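Local atomic coordinates of pinoresinol-lariciresinol reductase (Thuja plicata, PDB entry 1QYD), a protein that reduces pinoresinol to lariciresinol and lariciresinol on to secoisolariciresinol in plant lignan biosynthesis, taking the 4R-hydride from NADPH. Residues P177-V182 against S240-D245; I193-D198 against I220-N225; L214-Y219 against N289-T294; I233-R238 against T304-L309. All coordinates share one frame; numbering follows the deposited sequence.

Contact 1. Residues P177-V182 against S240-D245; sequences PPRDKV and SEQNLD
Gln242 opens the contact by laying its amide beside the side chain of Arg179. Gln242 NE2 comes to 3.2 Å from Arg179 CG, and Gln242 OE1 lies in the guanidinium plane, at the edge. The two flat groups are nearly coplanar, 19° apart, although the side chains themselves cross at about a right angle. With Gln242 OE1 still 3.8 Å from Arg179 NE, this is a polar packing of long chains rather than a bond, as suits two flexible residues near the surface. Leu244, two residues on, turns inward and brings the apolar part of the contact. Leu244 CD2 rests 3.7 Å from Val182 CG1, and its CB lies against the other methyl, Val182 CG2. The two branched side chains cross at about a right angle, and Ile233 of helix 229-241 touches both, while Trp236 of that helix also packs on Leu244. Asp245 then turns to the backbone: its N gives a hydrogen bond of 2.8 Å to Asp180 O, straight at 169°. That carbonyl belongs to the central residue of a classic gamma turn, Asp180, whose positive phi of 75° reverses the chain; the closing bond, from Lys181 N to Arg179 O, is weak. Beyond it, Lys181 CA approaches Asp245 O at 3.4 Å in a CA-H...O contact. In chemical terms this is a joint held by one good main-chain bond and a small apolar core, tying the 177-182 loop to the chain leaving helix 229-241, while the charged residues stay at the surface.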
loop_
_atom_site.group_PDB
_atom_site.type_symbol
_atom_site.label_atom_id
_atom_site.label_comp_id
_atom_site.label_asym_id
_atom_site.label_seq_id
_atom_site.Cartn_x
_atom_site.Cartn_y
_atom_site.Cartn_z
ATOM N N PRO A 177 3.421 5.244 31.247
ATOM C CA PRO A 177 2.376 6.135 31.724
ATOM C C PRO A 177 3.059 7.421 32.161
ATOM O O PRO A 177 4.076 7.359 32.858
ATOM C CB PRO A 177 1.729 5.357 32.840
ATOM C CG PRO A 177 2.313 3.957 32.815
ATOM C CD PRO A 177 3.697 4.229 32.260
ATOM N N PRO A 178 2.619 8.596 31.712
ATOM C CA PRO A 178 3.305 9.850 31.985
ATOM C C PRO A 178 2.940 10.580 33.266
ATOM O O PRO A 178 1.777 10.604 33.658
ATOM C CB PRO A 178 3.035 10.670 30.738
ATOM C CG PRO A 178 1.632 10.268 30.387
ATOM C CD PRO A 178 1.690 8.764 30.599
ATOM N N ARG A 179 3.950 11.166 33.922
ATOM C CA ARG A 179 3.726 12.051 35.057
ATOM C C ARG A 179 3.279 13.435 34.542
ATOM O O ARG A 179 3.568 13.838 33.397
ATOM C CB ARG A 179 5.018 12.178 35.880
ATOM C CG ARG A 179 4.760 12.876 37.229
ATOM C CD ARG A 179 5.930 12.873 38.201
ATOM N NE ARG A 179 6.144 11.558 38.776
ATOM C CZ ARG A 179 7.372 11.104 39.035
ATOM N NH1 ARG A 179 8.451 11.842 38.777
ATOM N NH2 ARG A 179 7.523 9.892 39.565
ATOM N N ASP A 180 2.538 14.122 35.442
ATOM C CA ASP A 180 1.902 15.442 35.303
ATOM C C ASP A 180 0.646 15.413 34.440
ATOM O O ASP A 180 -0.432 15.442 35.023
ATOM C CB ASP A 180 2.838 16.539 34.690
ATOM C CG ASP A 180 4.045 17.012 35.505
ATOM O OD1 ASP A 180 4.180 18.219 35.721
ATOM O OD2 ASP A 180 4.863 16.176 35.897
ATOM N N LYS A 181 0.703 15.330 33.095
ATOM C CA LYS A 181 -0.469 15.374 32.218
ATOM C C LYS A 181 -0.918 14.041 31.667
ATOM O O LYS A 181 -0.228 13.028 31.780
ATOM C CB LYS A 181 -0.249 16.203 30.978
ATOM C CG LYS A 181 0.114 17.650 31.135
ATOM C CD LYS A 181 1.086 17.956 29.998
ATOM C CE LYS A 181 2.460 17.349 30.296
ATOM N NZ LYS A 181 3.356 17.679 29.206
ATOM N N VAL A 182 -2.100 14.124 31.043
ATOM C CA VAL A 182 -2.700 13.066 30.256
ATOM C C VAL A 182 -3.706 13.759 29.370
ATOM O O VAL A 182 -4.528 14.542 29.846
ATOM C CB VAL A 182 -3.506 11.965 31.037
ATOM C CG1 VAL A 182 -2.570 10.827 31.424
ATOM C CG2 VAL A 182 -4.184 12.553 32.266
ATOM N N SER A 240 0.104 4.567 41.358
ATOM C CA SER A 240 1.262 5.420 41.527
ATOM C C SER A 240 1.103 6.321 42.767
ATOM O O SER A 240 2.059 6.762 43.414
ATOM C CB SER A 240 1.435 6.252 40.234
ATOM O OG SER A 240 0.311 7.060 39.887
ATOM N N GLU A 241 -0.181 6.516 43.104
ATOM C CA GLU A 241 -0.696 7.355 44.168
ATOM C C GLU A 241 -0.434 8.794 43.779
ATOM O O GLU A 241 0.238 9.553 44.476
ATOM C CB GLU A 241 -0.017 7.043 45.507
ATOM C CG GLU A 241 -0.244 5.628 45.994
ATOM C CD GLU A 241 0.490 5.386 47.288
ATOM O OE1 GLU A 241 -0.163 5.359 48.324
ATOM O OE2 GLU A 241 1.709 5.235 47.256
ATOM N N GLN A 242 -0.931 9.145 42.595
ATOM C CA GLN A 242 -0.822 10.515 42.146
ATOM C C GLN A 242 -1.944 10.836 41.196
ATOM O O GLN A 242 -2.356 10.011 40.385
ATOM C CB GLN A 242 0.539 10.766 41.459
ATOM C CG GLN A 242 0.891 10.018 40.183
ATOM C CD GLN A 242 2.345 10.221 39.798
ATOM O OE1 GLN A 242 3.248 9.515 40.256
ATOM N NE2 GLN A 242 2.590 11.212 38.942
ATOM N N ASN A 243 -2.472 12.041 41.368
ATOM C CA ASN A 243 -3.516 12.541 40.500
ATOM C C ASN A 243 -2.930 13.492 39.446
ATOM O O ASN A 243 -2.340 14.547 39.715
ATOM C CB ASN A 243 -4.571 13.260 41.343
ATOM C CG ASN A 243 -5.879 13.576 40.619
ATOM O OD1 ASN A 243 -6.926 13.091 41.044
ATOM N ND2 ASN A 243 -5.915 14.376 39.546
ATOM N N LEU A 244 -3.119 13.050 38.204
ATOM C CA LEU A 244 -2.721 13.771 37.023
ATOM C C LEU A 244 -3.657 14.926 36.661
ATOM O O LEU A 244 -4.790 15.085 37.121
ATOM C CB LEU A 244 -2.634 12.752 35.919
ATOM C CG LEU A 244 -1.412 11.862 35.665
ATOM C CD1 LEU A 244 -0.616 11.514 36.897
ATOM C CD2 LEU A 244 -1.971 10.602 35.029
ATOM N N ASP A 245 -3.076 15.764 35.812
ATOM C CA ASP A 245 -3.686 16.972 35.330
ATOM C C ASP A 245 -4.102 16.826 33.876
ATOM O O ASP A 245 -3.393 16.969 32.877
ATOM C CB ASP A 245 -2.684 18.109 35.541
ATOM C CG ASP A 245 -2.474 18.470 37.010
ATOM O OD1 ASP A 245 -1.739 17.778 37.719
ATOM O OD2 ASP A 245 -3.055 19.457 37.442
#

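Contact 2. Residues I193-D198 against I220-N225; sequences IWVDED and IRPPMN
Asn225 turns its amide edge-on to the backbone of Trp194: ND2 donates to Trp194 O over 2.9 Å at 170°, with the acceptor lying in the amide plane. The same nitrogen also bonds to Val303 O, so two carbonyls fix the rotation of the amide. The backbone O of Asn225 lies in the plane of the indole, at its edge, 3.6 Å from Trp194 CD1, and takes a weak bond from Trp194 N; the indole NE1 is spent on Leu227 O. A leucine here would probably leave Trp194 O and Val303 O without their shared N-H donor and disturb the docking of the turn. That turn, closed by Asn225 N on Pro222 O, leads from strand 217-219 into strand 226-228, the antiparallel edge partner of strand 191-195 in a three-stranded mixed sheet. On the Pro222 side, Ile193 splits its branches. With CG2 anti to the backbone N, that methyl meets Pro222 CD at 3.5 Å, while CG1 carries CD1 to 3.4 Å from Arg221 CG. The arginine chain, extended from CG to NE, runs on to the carbonyls of Phe284 and Leu281. Val195 CG2 lies 4.0 Å from Pro222 CG, the rigid ring offering a smooth apolar surface to both beta-branched residues.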
loop_
_atom_site.group_PDB
_atom_site.type_symbol
_atom_site.label_atom_id
_atom_site.label_comp_id
_atom_site.label_asym_id
_atom_site.label_seq_id
_atom_site.Cartn_x
_atom_site.Cartn_y
_atom_site.Cartn_z
ATOM N N ILE A 193 -11.420 -2.037 25.473
ATOM C CA ILE A 193 -11.099 -3.331 26.042
ATOM C C ILE A 193 -9.598 -3.399 25.969
ATOM O O ILE A 193 -8.989 -2.951 25.012
ATOM C CB ILE A 193 -11.845 -4.440 25.212
ATOM C CG1 ILE A 193 -13.336 -4.224 25.377
ATOM C CG2 ILE A 193 -11.525 -5.850 25.695
ATOM C CD1 ILE A 193 -14.163 -5.150 24.548
ATOM N N TRP A 194 -8.955 -3.924 26.987
ATOM C CA TRP A 194 -7.524 -3.835 27.082
ATOM C C TRP A 194 -7.053 -5.243 27.453
ATOM O O TRP A 194 -7.599 -5.772 28.435
ATOM C CB TRP A 194 -7.220 -2.789 28.169
ATOM C CG TRP A 194 -7.889 -1.403 28.087
ATOM C CD1 TRP A 194 -9.219 -1.232 28.395
ATOM C CD2 TRP A 194 -7.306 -0.222 27.721
ATOM N NE1 TRP A 194 -9.504 0.027 28.215
ATOM C CE2 TRP A 194 -8.395 0.655 27.820
ATOM C CE3 TRP A 194 -6.063 0.269 27.333
ATOM C CZ2 TRP A 194 -8.265 2.009 27.534
ATOM C CZ3 TRP A 194 -5.928 1.639 27.048
ATOM C CH2 TRP A 194 -7.016 2.502 27.144
ATOM N N VAL A 195 -6.116 -5.912 26.711
ATOM C CA VAL A 195 -5.703 -7.296 26.996
ATOM C C VAL A 195 -4.195 -7.578 27.005
ATOM O O VAL A 195 -3.417 -7.165 26.152
ATOM C CB VAL A 195 -6.375 -8.294 25.983
ATOM C CG1 VAL A 195 -6.150 -9.736 26.421
ATOM C CG2 VAL A 195 -7.894 -8.153 25.991
ATOM N N ASP A 196 -3.748 -8.309 28.026
ATOM C CA ASP A 196 -2.342 -8.655 28.161
ATOM C C ASP A 196 -2.008 -9.516 26.971
ATOM O O ASP A 196 -2.794 -10.379 26.560
ATOM C CB ASP A 196 -2.113 -9.425 29.463
ATOM C CG ASP A 196 -0.705 -9.969 29.730
ATOM O OD1 ASP A 196 0.285 -9.394 29.260
ATOM O OD2 ASP A 196 -0.598 -10.981 30.437
ATOM N N GLU A 197 -0.847 -9.217 26.403
ATOM C CA GLU A 197 -0.369 -9.920 25.226
ATOM C C GLU A 197 -0.261 -11.436 25.395
ATOM O O GLU A 197 -0.438 -12.200 24.441
ATOM C CB GLU A 197 0.956 -9.340 24.847
ATOM C CG GLU A 197 0.838 -7.864 24.492
ATOM C CD GLU A 197 1.186 -6.879 25.599
ATOM O OE1 GLU A 197 1.075 -7.166 26.789
ATOM O OE2 GLU A 197 1.605 -5.790 25.233
ATOM N N ASP A 198 -0.020 -11.891 26.623
ATOM C CA ASP A 198 -0.047 -13.295 26.905
ATOM C C ASP A 198 -1.482 -13.785 26.990
ATOM O O ASP A 198 -1.707 -14.932 26.632
ATOM C CB ASP A 198 0.614 -13.634 28.223
ATOM C CG ASP A 198 2.101 -13.375 28.406
ATOM O OD1 ASP A 198 2.575 -13.840 29.446
ATOM O OD2 ASP A 198 2.776 -12.723 27.591
ATOM N N ILE A 220 -12.179 -11.207 22.317
ATOM C CA ILE A 220 -11.729 -11.350 23.692
ATOM C C ILE A 220 -12.266 -10.030 24.243
ATOM O O ILE A 220 -11.965 -8.924 23.752
ATOM C CB ILE A 220 -10.206 -11.416 23.790
ATOM C CG1 ILE A 220 -9.569 -12.408 22.821
ATOM C CG2 ILE A 220 -9.919 -11.860 25.212
ATOM C CD1 ILE A 220 -8.085 -12.755 23.033
ATOM N N ARG A 221 -13.201 -10.216 25.196
ATOM C CA ARG A 221 -13.917 -9.106 25.827
ATOM C C ARG A 221 -13.905 -9.267 27.322
ATOM O O ARG A 221 -14.995 -9.390 27.884
ATOM C CB ARG A 221 -15.389 -9.051 25.345
ATOM C CG ARG A 221 -15.578 -8.178 24.138
ATOM C CD ARG A 221 -17.018 -8.045 23.725
ATOM N NE ARG A 221 -17.063 -7.076 22.635
ATOM C CZ ARG A 221 -18.180 -6.759 21.967
ATOM N NH1 ARG A 221 -19.379 -7.298 22.218
ATOM N NH2 ARG A 221 -18.086 -5.829 21.035
ATOM N N PRO A 222 -12.759 -9.322 28.041
ATOM C CA PRO A 222 -12.680 -9.902 29.376
ATOM C C PRO A 222 -13.438 -8.929 30.224
ATOM O O PRO A 222 -13.200 -7.726 30.125
ATOM C CB PRO A 222 -11.262 -9.956 29.749
ATOM C CG PRO A 222 -10.571 -9.711 28.447
ATOM C CD PRO A 222 -11.475 -8.747 27.695
ATOM N N PRO A 223 -14.441 -9.420 30.960
ATOM C CA PRO A 223 -15.461 -8.583 31.601
ATOM C C PRO A 223 -14.877 -7.374 32.356
ATOM O O PRO A 223 -15.203 -6.212 32.078
ATOM C CB PRO A 223 -16.182 -9.581 32.473
ATOM C CG PRO A 223 -15.975 -10.932 31.795
ATOM C CD PRO A 223 -14.555 -10.835 31.335
ATOM N N MET A 224 -13.896 -7.699 33.216
ATOM C CA MET A 224 -13.199 -6.741 34.070
ATOM C C MET A 224 -12.437 -5.614 33.372
ATOM O O MET A 224 -12.308 -4.503 33.916
ATOM C CB MET A 224 -12.212 -7.477 34.980
ATOM C CG MET A 224 -12.935 -8.181 36.115
ATOM S SD MET A 224 -11.880 -8.787 37.464
ATOM C CE MET A 224 -11.567 -7.242 38.279
ATOM N N ASN A 225 -11.944 -5.916 32.165
ATOM C CA ASN A 225 -11.187 -4.957 31.408
ATOM C C ASN A 225 -12.035 -4.282 30.362
ATOM O O ASN A 225 -11.470 -3.866 29.354
ATOM C CB ASN A 225 -10.014 -5.627 30.735
ATOM C CG ASN A 225 -9.097 -6.423 31.651
ATOM O OD1 ASN A 225 -9.418 -6.735 32.808
ATOM N ND2 ASN A 225 -7.931 -6.775 31.091
#

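Contact 3. Residues L214-Y219 against N289-T294; sequences LNKTMY and NAIEAT
Met218 and Ile291 pack on one face of a parallel strand pair, Met218 CG lying 4.1 Å from Ile291 CG1. A chi1 of -174° swings Met218 CG away from the backbone N, and SD comes to rest 3.7 Å from Ala293 CB, where a small residue admits the bulky sulfur. On the other face the Tyr219 ring brings CE2 to 3.6 Å from Ala290 CB. Farther out, the extended chain of Lys216 crosses Ile291 at about a right angle, its methylenes serving as apolar cover.

The backbones pair through Ile291 N to Thr217 O, Tyr219 N to Ile291 O at 2.9 Å, then Ala293 N to Tyr219 O. At the polar end Glu292 N-caps helix 293-296: its OE1 accepts from Thr294 N at 2.8 Å, from above the carboxylate plane, and from Thr294 OG1 through the syn lone pair; Arg221 N is a third donor. With an alanine here the helix start is likely to lose its cap, leaving these donors without their acceptor. Strand 217-219 lies between strands 154-156 and 290-292 of a parallel sheet, Thr217 near Arg142, a probable NADP(+)-binding residue, with helices 197-207 and 293-296 packed against Met218.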
loop_
_atom_site.group_PDB
_atom_site.type_symbol
_atom_site.label_atom_id
_atom_site.label_comp_id
_atom_site.label_asym_id
_atom_site.label_seq_id
_atom_site.Cartn_x
_atom_site.Cartn_y
_atom_site.Cartn_z
ATOM N N LEU A 214 -15.274 -22.471 14.986
ATOM C CA LEU A 214 -15.283 -22.825 13.579
ATOM C C LEU A 214 -16.085 -21.867 12.707
ATOM O O LEU A 214 -17.325 -21.829 12.746
ATOM C CB LEU A 214 -15.854 -24.214 13.450
ATOM C CG LEU A 214 -15.147 -25.287 12.656
ATOM C CD1 LEU A 214 -15.940 -26.556 12.940
ATOM C CD2 LEU A 214 -15.007 -24.929 11.170
ATOM N N ASN A 215 -15.333 -21.117 11.893
ATOM C CA ASN A 215 -15.823 -20.091 10.972
ATOM C C ASN A 215 -16.412 -18.847 11.632
ATOM O O ASN A 215 -16.828 -17.890 10.973
ATOM C CB ASN A 215 -16.865 -20.693 9.989
ATOM C CG ASN A 215 -16.297 -21.704 8.982
ATOM O OD1 ASN A 215 -15.232 -21.555 8.386
ATOM N ND2 ASN A 215 -17.021 -22.785 8.730
ATOM N N LYS A 216 -16.361 -18.858 12.967
ATOM C CA LYS A 216 -16.782 -17.799 13.859
ATOM C C LYS A 216 -15.660 -16.812 14.207
ATOM O O LYS A 216 -14.464 -17.148 14.186
ATOM C CB LYS A 216 -17.312 -18.428 15.135
ATOM C CG LYS A 216 -18.707 -19.037 15.094
ATOM C CD LYS A 216 -19.115 -19.359 16.529
ATOM C CE LYS A 216 -20.597 -19.691 16.729
ATOM N NZ LYS A 216 -20.911 -20.122 18.084
ATOM N N THR A 217 -16.066 -15.558 14.529
ATOM C CA THR A 217 -15.135 -14.512 14.984
ATOM C C THR A 217 -15.006 -14.668 16.495
ATOM O O THR A 217 -16.008 -14.861 17.183
ATOM C CB THR A 217 -15.641 -13.077 14.645
ATOM O OG1 THR A 217 -15.819 -13.012 13.215
ATOM C CG2 THR A 217 -14.651 -11.991 15.055
ATOM N N MET A 218 -13.773 -14.662 17.028
ATOM C CA MET A 218 -13.548 -14.841 18.451
ATOM C C MET A 218 -13.135 -13.524 19.039
ATOM O O MET A 218 -12.028 -13.061 18.786
ATOM C CB MET A 218 -12.445 -15.860 18.720
ATOM C CG MET A 218 -12.379 -16.091 20.212
ATOM S SD MET A 218 -10.842 -16.864 20.720
ATOM C CE MET A 218 -11.642 -18.191 21.509
ATOM N N TYR A 219 -14.038 -12.907 19.794
ATOM C CA TYR A 219 -13.782 -11.648 20.487
ATOM C C TYR A 219 -13.202 -11.930 21.872
ATOM O O TYR A 219 -13.604 -12.872 22.552
ATOM C CB TYR A 219 -15.078 -10.853 20.648
ATOM C CG TYR A 219 -15.751 -10.381 19.360
ATOM C CD1 TYR A 219 -15.156 -9.394 18.582
ATOM C CD2 TYR A 219 -16.973 -10.920 18.949
ATOM C CE1 TYR A 219 -15.781 -8.954 17.408
ATOM C CE2 TYR A 219 -17.597 -10.486 17.781
ATOM C CZ TYR A 219 -16.999 -9.503 17.016
ATOM O OH TYR A 219 -17.613 -9.054 15.863
ATOM N N ASN A 289 -22.634 -15.289 14.273
ATOM C CA ASN A 289 -21.402 -15.750 13.608
ATOM C C ASN A 289 -20.170 -15.212 14.358
ATOM O O ASN A 289 -19.272 -14.562 13.804
ATOM C CB ASN A 289 -21.360 -15.261 12.114
ATOM C CG ASN A 289 -21.875 -16.174 10.977
ATOM O OD1 ASN A 289 -21.107 -16.895 10.326
ATOM N ND2 ASN A 289 -23.167 -16.157 10.631
ATOM N N ALA A 290 -20.135 -15.529 15.662
ATOM C CA ALA A 290 -19.124 -15.063 16.593
ATOM C C ALA A 290 -19.209 -15.681 17.975
ATOM O O ALA A 290 -20.216 -16.303 18.286
ATOM C CB ALA A 290 -19.228 -13.566 16.788
ATOM N N ILE A 291 -18.129 -15.574 18.777
ATOM C CA ILE A 291 -18.069 -15.985 20.181
ATOM C C ILE A 291 -17.207 -15.026 21.023
ATOM O O ILE A 291 -16.648 -14.058 20.505
ATOM C CB ILE A 291 -17.461 -17.422 20.467
ATOM C CG1 ILE A 291 -16.132 -17.656 19.786
ATOM C CG2 ILE A 291 -18.492 -18.433 20.119
ATOM C CD1 ILE A 291 -16.074 -17.810 18.280
ATOM N N GLU A 292 -17.119 -15.263 22.346
ATOM C CA GLU A 292 -16.267 -14.509 23.256
ATOM C C GLU A 292 -15.227 -15.476 23.840
ATOM O O GLU A 292 -15.573 -16.530 24.378
ATOM C CB GLU A 292 -17.115 -13.911 24.377
ATOM C CG GLU A 292 -16.512 -12.754 25.186
ATOM C CD GLU A 292 -15.441 -13.054 26.235
ATOM O OE1 GLU A 292 -14.254 -12.843 25.964
ATOM O OE2 GLU A 292 -15.809 -13.469 27.331
ATOM N N ALA A 293 -13.941 -15.118 23.799
ATOM C CA ALA A 293 -12.875 -15.972 24.264
ATOM C C ALA A 293 -12.888 -16.373 25.712
ATOM O O ALA A 293 -12.531 -17.500 26.034
ATOM C CB ALA A 293 -11.564 -15.311 23.993
ATOM N N THR A 294 -13.352 -15.467 26.577
ATOM C CA THR A 294 -13.371 -15.666 28.031
ATOM C C THR A 294 -14.543 -16.481 28.538
ATOM O O THR A 294 -14.374 -17.195 29.526
ATOM C CB THR A 294 -13.342 -14.303 28.702
ATOM O OG1 THR A 294 -12.194 -13.692 28.128
ATOM C CG2 THR A 294 -13.297 -14.310 30.218
#

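Contact 4. Residues I233-R238 against T304-L309; sequences IQIWER and TMDSYL
Ile235 is the centre of this helix-to-helix contact, pointing from helix 229-241 toward helix 305-309. Ile235 CG2 reaches Met305 O at 3.5 Å and Leu309 CD1 at 3.8 Å, so the methyl lies among Met305, Asp306 and Leu309. The other branch, with CG1 anti to the carbonyl carbon (chi1 -66°), puts Ile235 CD1 beside Met305 CB, at 3.9 Å. A beta-branched residue suits the place because its two arms can serve different partners at once. Asp306, next in buried surface, lies across Ile235 at about a right angle and lets its carboxylate flank the aliphatic branch, OD1 standing 3.5 Å from Ile235 CD1. The other oxygen, Asp306 OD2, faces Arg238 one turn farther along, forming a long salt bridge of 3.8 Å to Arg238 NE, with the guanidinium and carboxylate planes 23° apart. Leu309 closes the inner side; besides Ile235 it touches Val232 and Leu239, all from helix 229-241. The axes of the short segments cross at -55° and approach to 9.7 Å.

Asp306 also stands in the first turn of its helix, just after the N-cap Thr304, whose OG1 accepts from Ser307 N; its negative charge there is likely to be welcome to the helix dipole. The chemistry implies that hydrophobic packing carries the joint: the one charged pair is long and probably adds little.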
loop_
_atom_site.group_PDB
_atom_site.type_symbol
_atom_site.label_atom_id
_atom_site.label_comp_id
_atom_site.label_asym_id
_atom_site.label_seq_id
_atom_site.Cartn_x
_atom_site.Cartn_y
_atom_site.Cartn_z
ATOM N N ILE A 233 -6.727 5.459 33.362
ATOM C CA ILE A 233 -5.940 6.523 33.939
ATOM C C ILE A 233 -6.135 6.416 35.418
ATOM O O ILE A 233 -5.171 6.612 36.139
ATOM C CB ILE A 233 -6.391 7.895 33.521
ATOM C CG1 ILE A 233 -6.351 8.031 32.006
ATOM C CG2 ILE A 233 -5.472 8.903 34.179
ATOM C CD1 ILE A 233 -6.549 9.401 31.313
ATOM N N GLN A 234 -7.343 6.051 35.856
ATOM C CA GLN A 234 -7.668 5.927 37.267
ATOM C C GLN A 234 -7.063 4.784 38.045
ATOM O O GLN A 234 -6.916 4.917 39.268
ATOM C CB GLN A 234 -9.148 5.847 37.445
ATOM C CG GLN A 234 -9.760 7.233 37.460
ATOM C CD GLN A 234 -11.271 7.183 37.565
ATOM O OE1 GLN A 234 -11.973 7.967 36.925
ATOM N NE2 GLN A 234 -11.813 6.251 38.357
ATOM N N ILE A 235 -6.728 3.680 37.361
ATOM C CA ILE A 235 -5.995 2.574 37.967
ATOM C C ILE A 235 -4.547 3.026 38.136
ATOM O O ILE A 235 -3.888 2.598 39.081
ATOM C CB ILE A 235 -6.092 1.334 37.046
ATOM C CG1 ILE A 235 -7.548 0.846 36.991
ATOM C CG2 ILE A 235 -5.165 0.229 37.552
ATOM C CD1 ILE A 235 -7.945 -0.080 35.820
ATOM N N TRP A 236 -4.026 3.894 37.242
ATOM C CA TRP A 236 -2.666 4.400 37.389
ATOM C C TRP A 236 -2.634 5.316 38.595
ATOM O O TRP A 236 -1.787 5.174 39.477
ATOM C CB TRP A 236 -2.145 5.240 36.192
ATOM C CG TRP A 236 -0.607 5.421 36.276
ATOM C CD1 TRP A 236 0.202 4.364 36.629
ATOM C CD2 TRP A 236 0.136 6.550 36.058
ATOM N NE1 TRP A 236 1.429 4.805 36.640
ATOM C CE2 TRP A 236 1.432 6.094 36.307
ATOM C CE3 TRP A 236 -0.054 7.876 35.703
ATOM C CZ2 TRP A 236 2.551 6.924 36.210
ATOM C CZ3 TRP A 236 1.063 8.719 35.607
ATOM C CH2 TRP A 236 2.359 8.263 35.855
ATOM N N GLU A 237 -3.607 6.233 38.637
ATOM C CA GLU A 237 -3.743 7.169 39.727
ATOM C C GLU A 237 -3.778 6.389 41.010
ATOM O O GLU A 237 -2.863 6.574 41.815
ATOM C CB GLU A 237 -5.009 7.982 39.557
ATOM C CG GLU A 237 -4.675 9.183 38.706
ATOM C CD GLU A 237 -5.813 10.008 38.151
ATOM O OE1 GLU A 237 -5.498 10.801 37.279
ATOM O OE2 GLU A 237 -6.980 9.881 38.545
ATOM N N ARG A 238 -4.697 5.417 41.108
ATOM C CA ARG A 238 -4.796 4.587 42.305
ATOM C C ARG A 238 -3.487 3.865 42.650
ATOM O O ARG A 238 -3.229 3.597 43.829
ATOM C CB ARG A 238 -5.916 3.559 42.119
ATOM C CG ARG A 238 -6.150 2.674 43.335
ATOM C CD ARG A 238 -6.878 1.353 43.041
ATOM N NE ARG A 238 -6.020 0.270 42.516
ATOM C CZ ARG A 238 -5.177 -0.477 43.276
ATOM N NH1 ARG A 238 -5.026 -0.289 44.607
ATOM N NH2 ARG A 238 -4.501 -1.477 42.698
ATOM N N THR A 304 -5.965 -8.344 34.714
ATOM C CA THR A 304 -6.711 -7.096 34.819
ATOM C C THR A 304 -5.727 -5.940 34.618
ATOM O O THR A 304 -4.503 -6.134 34.702
ATOM C CB THR A 304 -7.403 -7.067 36.209
ATOM O OG1 THR A 304 -6.447 -6.958 37.262
ATOM C CG2 THR A 304 -8.165 -8.363 36.411
ATOM N N MET A 305 -6.220 -4.730 34.299
ATOM C CA MET A 305 -5.327 -3.592 34.100
ATOM C C MET A 305 -4.706 -3.037 35.391
ATOM O O MET A 305 -3.837 -2.186 35.399
ATOM C CB MET A 305 -6.102 -2.524 33.373
ATOM C CG MET A 305 -6.692 -3.087 32.112
ATOM S SD MET A 305 -5.382 -3.965 31.243
ATOM C CE MET A 305 -4.654 -2.504 30.615
ATOM N N ASP A 306 -5.164 -3.543 36.522
ATOM C CA ASP A 306 -4.684 -3.283 37.854
ATOM C C ASP A 306 -3.453 -4.140 37.958
ATOM O O ASP A 306 -2.364 -3.638 38.181
ATOM C CB ASP A 306 -5.763 -3.707 38.852
ATOM C CG ASP A 306 -7.035 -2.846 38.806
ATOM O OD1 ASP A 306 -7.812 -2.927 37.846
ATOM O OD2 ASP A 306 -7.236 -2.059 39.736
ATOM N N SER A 307 -3.563 -5.439 37.736
ATOM C CA SER A 307 -2.407 -6.304 37.805
ATOM C C SER A 307 -1.379 -6.091 36.686
ATOM O O SER A 307 -0.178 -6.275 36.906
ATOM C CB SER A 307 -2.971 -7.702 37.852
ATOM O OG SER A 307 -3.875 -7.756 38.959
ATOM N N TYR A 308 -1.819 -5.668 35.494
ATOM C CA TYR A 308 -0.923 -5.292 34.408
ATOM C C TYR A 308 -0.236 -3.959 34.724
ATOM O O TYR A 308 0.982 -3.846 34.567
ATOM C CB TYR A 308 -1.690 -5.157 33.098
ATOM C CG TYR A 308 -0.783 -5.068 31.871
ATOM C CD1 TYR A 308 -0.426 -6.239 31.225
ATOM C CD2 TYR A 308 -0.289 -3.848 31.386
ATOM C CE1 TYR A 308 0.411 -6.221 30.120
ATOM C CE2 TYR A 308 0.555 -3.823 30.262
ATOM C CZ TYR A 308 0.897 -5.023 29.641
ATOM O OH TYR A 308 1.727 -5.049 28.535
ATOM N N LEU A 309 -0.963 -2.914 35.175
ATOM C CA LEU A 309 -0.324 -1.660 35.560
ATOM C C LEU A 309 0.500 -1.763 36.857
ATOM O O LEU A 309 1.488 -1.048 37.014
ATOM C CB LEU A 309 -1.429 -0.567 35.621
ATOM C CG LEU A 309 -1.866 -0.037 34.228
ATOM C CD1 LEU A 309 -3.186 0.671 34.324
ATOM C CD2 LEU A 309 -0.880 0.996 33.702
#

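How the contacts relate
Contacts 3, 2, 4 and 1 form a chain through the fold: centres are about 15 Å apart from 3 to 2, about 13 Å from 2 to 4 and about 12 Å from 4 to 1, while 3 and 1 lie about 37 Å apart at the ends. Contacts 1 and 4 share helix 229-241, Trp236 packing on Leu244; contacts 2 and 4 join where Glu197 OE1 meets Tyr308 OH at 2.8 Å. Along the sequence contact 2 is nested within the loop closed by contact 1, and contact 3 crosses contacts 1, 2 and 4. The sheet of contact 3 probably continues the Rossmann-type sheet, and the contacts run from it to the C-terminal helices and the 177-182 loop.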